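Local coordinates for occlusion-derived virus envelope protein E66 (Autographa californica nucleopolyhedrovirus, PDB 3VSN) that cleaves non-sulfated chondroitin as a lyase of the viral envelope, plays an essential role in oral infectivity and may digest the chondroitin sulfate barrier of the host midgut, at residues V476-F490 and E502-V514. Residues are numbered along the deposited sequence; the frame is centred on the assembly and turned at random.
Sequences VLSRDTSVNTNDLSF and EGTTFNGVVCHRV
Leu477 and Phe506 meet between two layers of a beta-sandwich, a worked example of how side chains hold together two sheets that face each other. Strand 477-480 belongs to a four-stranded antiparallel sheet; 504-506 and 509-513 form a beta-hairpin, closed by a type I' turn with positive phi at Asn507 and Gly508, at the edge of a seven-stranded one. The axes of 477-480 and 504-506 pass 8.1 Å apart at 42°.

Apolar packing makes up the middle of the contact. Leu477 lays CD1 over the hairpin backbone, 3.7 Å from Thr504 O and 4.1 Å from Phe506 CB, while its CG and Val476 CG1 lie against Cys511 CB. With Phe506 CG anti to the backbone N, its ring takes Arg479 CB over one face, 3.5 Å from the centroid and 6° off the normal, a CH-pi contact; Asn507 CB covers the rim of the opposite face. Arg479 continues extended from CG to NE, which salt-bridges Glu534 OE1. Phe490, opening helix 490-496, turns its ring edge to Phe506 CB (CE1 to CB 3.8 Å), and its CD1 lies 3.4 Å from Thr504 CG2.

Polar contacts gather where the loop after the strand returns to the hairpin turn. In an ST turn Thr485 OG1 accepts from Asp487 N, which helps position Asp487, and water joins Asp487 OD1 to Gly508 N; a second water links Phe490 O to Thr504 OG1. Asp487 OD2 is gripped from opposite faces of the carboxylate plane: Thr485 OG1 donates at 2.7 Å, and Asn507 N at 3.1 Å with a nearly straight N-H...O angle of 176°.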
loop_
_atom_site.group_PDB
_atom_site.type_symbol
_atom_site.label_atom_id
_atom_site.label_comp_id
_atom_site.label_asym_id
_atom_site.label_seq_id
_atom_site.Cartn_x
_atom_site.Cartn_y
_atom_site.Cartn_z
ATOM N N VAL A 476 9.337 -20.338 -3.729
ATOM C CA VAL A 476 10.399 -19.795 -2.881
ATOM C C VAL A 476 10.981 -18.520 -3.510
ATOM O O VAL A 476 11.161 -17.508 -2.830
ATOM C CB VAL A 476 11.497 -20.857 -2.620
ATOM C CG1 VAL A 476 12.667 -20.266 -1.845
ATOM C CG2 VAL A 476 10.912 -22.046 -1.864
ATOM N N LEU A 477 11.275 -18.583 -4.808
ATOM C CA LEU A 477 11.775 -17.436 -5.568
ATOM C C LEU A 477 11.132 -17.436 -6.939
ATOM O O LEU A 477 10.938 -18.497 -7.537
ATOM C CB LEU A 477 13.296 -17.497 -5.748
ATOM C CG LEU A 477 14.270 -16.518 -5.068
ATOM C CD1 LEU A 477 15.584 -16.495 -5.841
ATOM C CD2 LEU A 477 13.727 -15.102 -4.910
ATOM N N SER A 478 10.817 -16.244 -7.437
ATOM C CA SER A 478 10.214 -16.090 -8.756
ATOM C C SER A 478 10.898 -14.960 -9.513
ATOM O O SER A 478 11.369 -13.998 -8.907
ATOM C CB SER A 478 8.718 -15.802 -8.629
ATOM O OG SER A 478 8.493 -14.656 -7.826
ATOM N N ARG A 479 10.961 -15.082 -10.836
ATOM C CA ARG A 479 11.477 -13.998 -11.663
ATOM C C ARG A 479 10.726 -13.855 -12.979
ATOM O O ARG A 479 10.343 -14.845 -13.607
ATOM C CB ARG A 479 12.990 -14.135 -11.905
ATOM C CG ARG A 479 13.402 -15.097 -13.009
ATOM C CD ARG A 479 14.908 -15.080 -13.244
ATOM N NE ARG A 479 15.301 -16.087 -14.232
ATOM C CZ ARG A 479 15.507 -15.838 -15.525
ATOM N NH1 ARG A 479 15.372 -14.604 -16.000
ATOM N NH2 ARG A 479 15.859 -16.821 -16.347
ATOM N N ASP A 480 10.510 -12.599 -13.359
ATOM C CA ASP A 480 10.003 -12.218 -14.669
ATOM C C ASP A 480 11.195 -12.336 -15.619
ATOM O O ASP A 480 12.151 -11.563 -15.516
ATOM C CB ASP A 480 9.484 -10.774 -14.593
ATOM C CG ASP A 480 8.938 -10.251 -15.918
ATOM O OD1 ASP A 480 9.385 -10.691 -16.999
ATOM O OD2 ASP A 480 8.065 -9.358 -15.867
ATOM N N THR A 481 11.138 -13.306 -16.530
ATOM C CA THR A 481 12.271 -13.623 -17.411
ATOM C C THR A 481 12.539 -12.559 -18.480
ATOM O O THR A 481 13.562 -12.615 -19.158
ATOM C CB THR A 481 12.109 -14.991 -18.115
ATOM O OG1 THR A 481 10.924 -14.977 -18.917
ATOM C CG2 THR A 481 12.019 -16.131 -17.100
ATOM N N SER A 482 11.624 -11.602 -18.638
ATOM C CA SER A 482 11.830 -10.510 -19.593
ATOM C C SER A 482 12.782 -9.453 -19.028
ATOM O O SER A 482 13.330 -8.636 -19.770
ATOM C CB SER A 482 10.498 -9.877 -20.018
ATOM O OG SER A 482 9.982 -9.024 -19.008
ATOM N N VAL A 483 12.977 -9.479 -17.711
ATOM C CA VAL A 483 13.885 -8.546 -17.048
ATOM C C VAL A 483 15.306 -9.093 -17.130
ATOM O O VAL A 483 15.569 -10.221 -16.724
ATOM C CB VAL A 483 13.481 -8.310 -15.572
ATOM C CG1 VAL A 483 14.422 -7.316 -14.898
ATOM C CG2 VAL A 483 12.040 -7.819 -15.484
ATOM N N ASN A 484 16.218 -8.299 -17.678
ATOM C CA ASN A 484 17.611 -8.714 -17.750
ATOM C C ASN A 484 18.424 -8.120 -16.606
ATOM O O ASN A 484 18.550 -6.900 -16.479
ATOM C CB ASN A 484 18.214 -8.396 -19.124
ATOM C CG ASN A 484 17.629 -9.264 -20.230
ATOM O OD1 ASN A 484 16.845 -8.791 -21.053
ATOM N ND2 ASN A 484 18.000 -10.542 -20.247
ATOM N N THR A 485 18.923 -9.002 -15.746
ATOM C CA THR A 485 19.784 -8.620 -14.635
ATOM C C THR A 485 21.101 -9.362 -14.823
ATOM O O THR A 485 21.258 -10.110 -15.787
ATOM C CB THR A 485 19.163 -8.984 -13.265
ATOM O OG1 THR A 485 19.126 -10.409 -13.112
ATOM C CG2 THR A 485 17.746 -8.425 -13.129
ATOM N N ASN A 486 22.046 -9.164 -13.911
ATOM C CA ASN A 486 23.316 -9.884 -13.982
ATOM C C ASN A 486 23.262 -11.287 -13.361
ATOM O O ASN A 486 24.224 -12.055 -13.476
ATOM C CB ASN A 486 24.458 -9.046 -13.394
ATOM C CG ASN A 486 24.671 -7.737 -14.144
ATOM O OD1 ASN A 486 24.799 -6.676 -13.534
ATOM N ND2 ASN A 486 24.697 -7.806 -15.469
ATOM N N ASP A 487 22.132 -11.611 -12.723
ATOM C CA ASP A 487 21.859 -12.954 -12.195
ATOM C C ASP A 487 21.738 -13.941 -13.359
ATOM O O ASP A 487 21.039 -13.658 -14.331
ATOM C CB ASP A 487 20.529 -12.974 -11.410
ATOM C CG ASP A 487 20.412 -11.850 -10.376
ATOM O OD1 ASP A 487 21.264 -11.789 -9.464
ATOM O OD2 ASP A 487 19.447 -11.041 -10.460
ATOM N N LEU A 488 22.403 -15.094 -13.269
ATOM C CA LEU A 488 22.177 -16.171 -14.245
ATOM C C LEU A 488 20.799 -16.785 -14.005
ATOM O O LEU A 488 20.177 -16.530 -12.966
ATOM C CB LEU A 488 23.261 -17.251 -14.153
ATOM C CG LEU A 488 24.722 -16.880 -14.446
ATOM C CD1 LEU A 488 25.607 -18.111 -14.297
ATOM C CD2 LEU A 488 24.898 -16.271 -15.829
ATOM N N SER A 489 20.313 -17.585 -14.954
ATOM C CA SER A 489 19.025 -18.255 -14.775
ATOM C C SER A 489 19.078 -19.123 -13.518
ATOM O O SER A 489 20.163 -19.509 -13.066
ATOM C CB SER A 489 18.660 -19.106 -15.990
ATOM O OG SER A 489 19.409 -20.309 -16.013
ATOM N N PHE A 490 17.913 -19.421 -12.952
ATOM C CA PHE A 490 17.854 -20.262 -11.761
ATOM C C PHE A 490 18.467 -21.640 -12.022
ATOM O O PHE A 490 19.174 -22.176 -11.171
ATOM C CB PHE A 490 16.419 -20.394 -11.234
ATOM C CG PHE A 490 15.820 -19.101 -10.731
ATOM C CD1 PHE A 490 16.624 -18.016 -10.380
ATOM C CD2 PHE A 490 14.442 -18.986 -10.576
ATOM C CE1 PHE A 490 16.062 -16.837 -9.910
ATOM C CE2 PHE A 490 13.874 -17.818 -10.103
ATOM C CZ PHE A 490 14.685 -16.740 -9.766
ATOM N N GLU A 502 20.141 -24.160 -3.363
ATOM C CA GLU A 502 20.469 -23.374 -2.168
ATOM C C GLU A 502 21.279 -22.153 -2.585
ATOM O O GLU A 502 22.205 -22.263 -3.388
ATOM C CB GLU A 502 21.287 -24.189 -1.156
ATOM C CG GLU A 502 20.620 -25.452 -0.618
ATOM C CD GLU A 502 19.290 -25.199 0.075
ATOM O OE1 GLU A 502 19.101 -24.134 0.704
ATOM O OE2 GLU A 502 18.424 -26.093 -0.002
ATOM N N GLY A 503 20.924 -20.991 -2.048
ATOM C CA GLY A 503 21.669 -19.769 -2.349
ATOM C C GLY A 503 21.383 -19.161 -3.712
ATOM O O GLY A 503 22.150 -18.323 -4.192
ATOM N N THR A 504 20.278 -19.561 -4.340
ATOM C CA THR A 504 19.870 -18.952 -5.609
ATOM C C THR A 504 19.526 -17.481 -5.383
ATOM O O THR A 504 18.886 -17.138 -4.394
ATOM C CB THR A 504 18.689 -19.708 -6.249
ATOM O OG1 THR A 504 19.087 -21.059 -6.505
ATOM C CG2 THR A 504 18.269 -19.066 -7.571
ATOM N N THR A 505 19.971 -16.625 -6.304
ATOM C CA THR A 505 19.850 -15.178 -6.164
ATOM C C THR A 505 18.999 -14.571 -7.279
ATOM O O THR A 505 19.141 -14.932 -8.454
ATOM C CB THR A 505 21.246 -14.513 -6.175
ATOM O OG1 THR A 505 22.073 -15.126 -5.178
ATOM C CG2 THR A 505 21.153 -13.015 -5.888
ATOM N N PHE A 506 18.106 -13.660 -6.904
ATOM C CA PHE A 506 17.471 -12.780 -7.879
ATOM C C PHE A 506 17.215 -11.395 -7.299
ATOM O O PHE A 506 16.667 -11.266 -6.197
ATOM C CB PHE A 506 16.162 -13.365 -8.436
ATOM C CG PHE A 506 15.525 -12.493 -9.485
ATOM C CD1 PHE A 506 16.127 -12.341 -10.731
ATOM C CD2 PHE A 506 14.351 -11.792 -9.218
ATOM C CE1 PHE A 506 15.567 -11.521 -11.698
ATOM C CE2 PHE A 506 13.785 -10.970 -10.185
ATOM C CZ PHE A 506 14.394 -10.837 -11.427
ATOM N N ASN A 507 17.621 -10.368 -8.046
ATOM C CA ASN A 507 17.276 -8.977 -7.730
ATOM C C ASN A 507 17.589 -8.599 -6.274
ATOM O O ASN A 507 16.753 -8.016 -5.572
ATOM C CB ASN A 507 15.791 -8.727 -8.070
ATOM C CG ASN A 507 15.454 -7.257 -8.211
ATOM O OD1 ASN A 507 16.335 -6.420 -8.406
ATOM N ND2 ASN A 507 14.166 -6.934 -8.121
ATOM N N GLY A 508 18.790 -8.959 -5.824
ATOM C CA GLY A 508 19.271 -8.617 -4.483
ATOM C C GLY A 508 18.685 -9.424 -3.331
ATOM O O GLY A 508 18.805 -9.028 -2.172
ATOM N N VAL A 509 18.050 -10.551 -3.652
ATOM C CA VAL A 509 17.471 -11.441 -2.648
ATOM C C VAL A 509 17.965 -12.867 -2.895
ATOM O O VAL A 509 18.027 -13.319 -4.039
ATOM C CB VAL A 509 15.924 -11.386 -2.661
ATOM C CG1 VAL A 509 15.335 -12.348 -1.641
ATOM C CG2 VAL A 509 15.436 -9.970 -2.373
ATOM N N VAL A 510 18.319 -13.559 -1.815
ATOM C CA VAL A 510 18.879 -14.905 -1.877
ATOM C C VAL A 510 17.971 -15.864 -1.109
ATOM O O VAL A 510 17.504 -15.528 -0.023
ATOM C CB VAL A 510 20.301 -14.931 -1.269
ATOM C CG1 VAL A 510 20.939 -16.305 -1.405
ATOM C CG2 VAL A 510 21.179 -13.874 -1.923
ATOM N N CYS A 511 17.718 -17.049 -1.670
ATOM C CA CYS A 511 16.852 -18.038 -1.014
ATOM C C CYS A 511 17.604 -19.266 -0.489
ATOM O O CYS A 511 18.635 -19.666 -1.042
ATOM C CB CYS A 511 15.707 -18.466 -1.945
ATOM S SG CYS A 511 16.188 -19.531 -3.330
ATOM N N HIS A 512 17.068 -19.840 0.590
ATOM C CA HIS A 512 17.573 -21.060 1.213
ATOM C C HIS A 512 16.427 -21.884 1.733
ATOM O O HIS A 512 15.424 -21.339 2.196
ATOM C CB HIS A 512 18.499 -20.724 2.382
ATOM C CG HIS A 512 19.766 -20.011 1.976
ATOM N ND1 HIS A 512 20.853 -20.666 1.532
ATOM C CD2 HIS A 512 20.088 -18.659 1.959
ATOM C CE1 HIS A 512 21.825 -19.780 1.247
ATOM N NE2 HIS A 512 21.353 -18.551 1.507
ATOM N N ARG A 513 16.567 -23.204 1.660
ATOM C CA ARG A 513 15.644 -24.121 2.322
ATOM C C ARG A 513 15.986 -24.128 3.815
ATOM O O ARG A 513 17.155 -24.028 4.184
ATOM C CB ARG A 513 15.778 -25.527 1.714
ATOM C CG ARG A 513 15.087 -26.658 2.467
ATOM C CD ARG A 513 15.265 -27.989 1.735
ATOM N NE ARG A 513 14.718 -29.106 2.501
ATOM C CZ ARG A 513 15.413 -29.837 3.371
ATOM N NH1 ARG A 513 14.822 -30.825 4.027
ATOM N NH2 ARG A 513 16.701 -29.584 3.585
ATOM N N VAL A 514 14.966 -24.213 4.664
ATOM C CA VAL A 514 15.176 -24.330 6.109
ATOM C C VAL A 514 14.624 -25.675 6.593
ATOM O O VAL A 514 13.407 -25.835 6.725
ATOM C CB VAL A 514 14.533 -23.157 6.895
ATOM C CG1 VAL A 514 14.748 -23.326 8.395
ATOM C CG2 VAL A 514 15.095 -21.820 6.430
HETATM O O HOH W 1 21.056 -9.820 -7.415
HETATM O O HOH W 2 18.157 -22.429 -8.629
#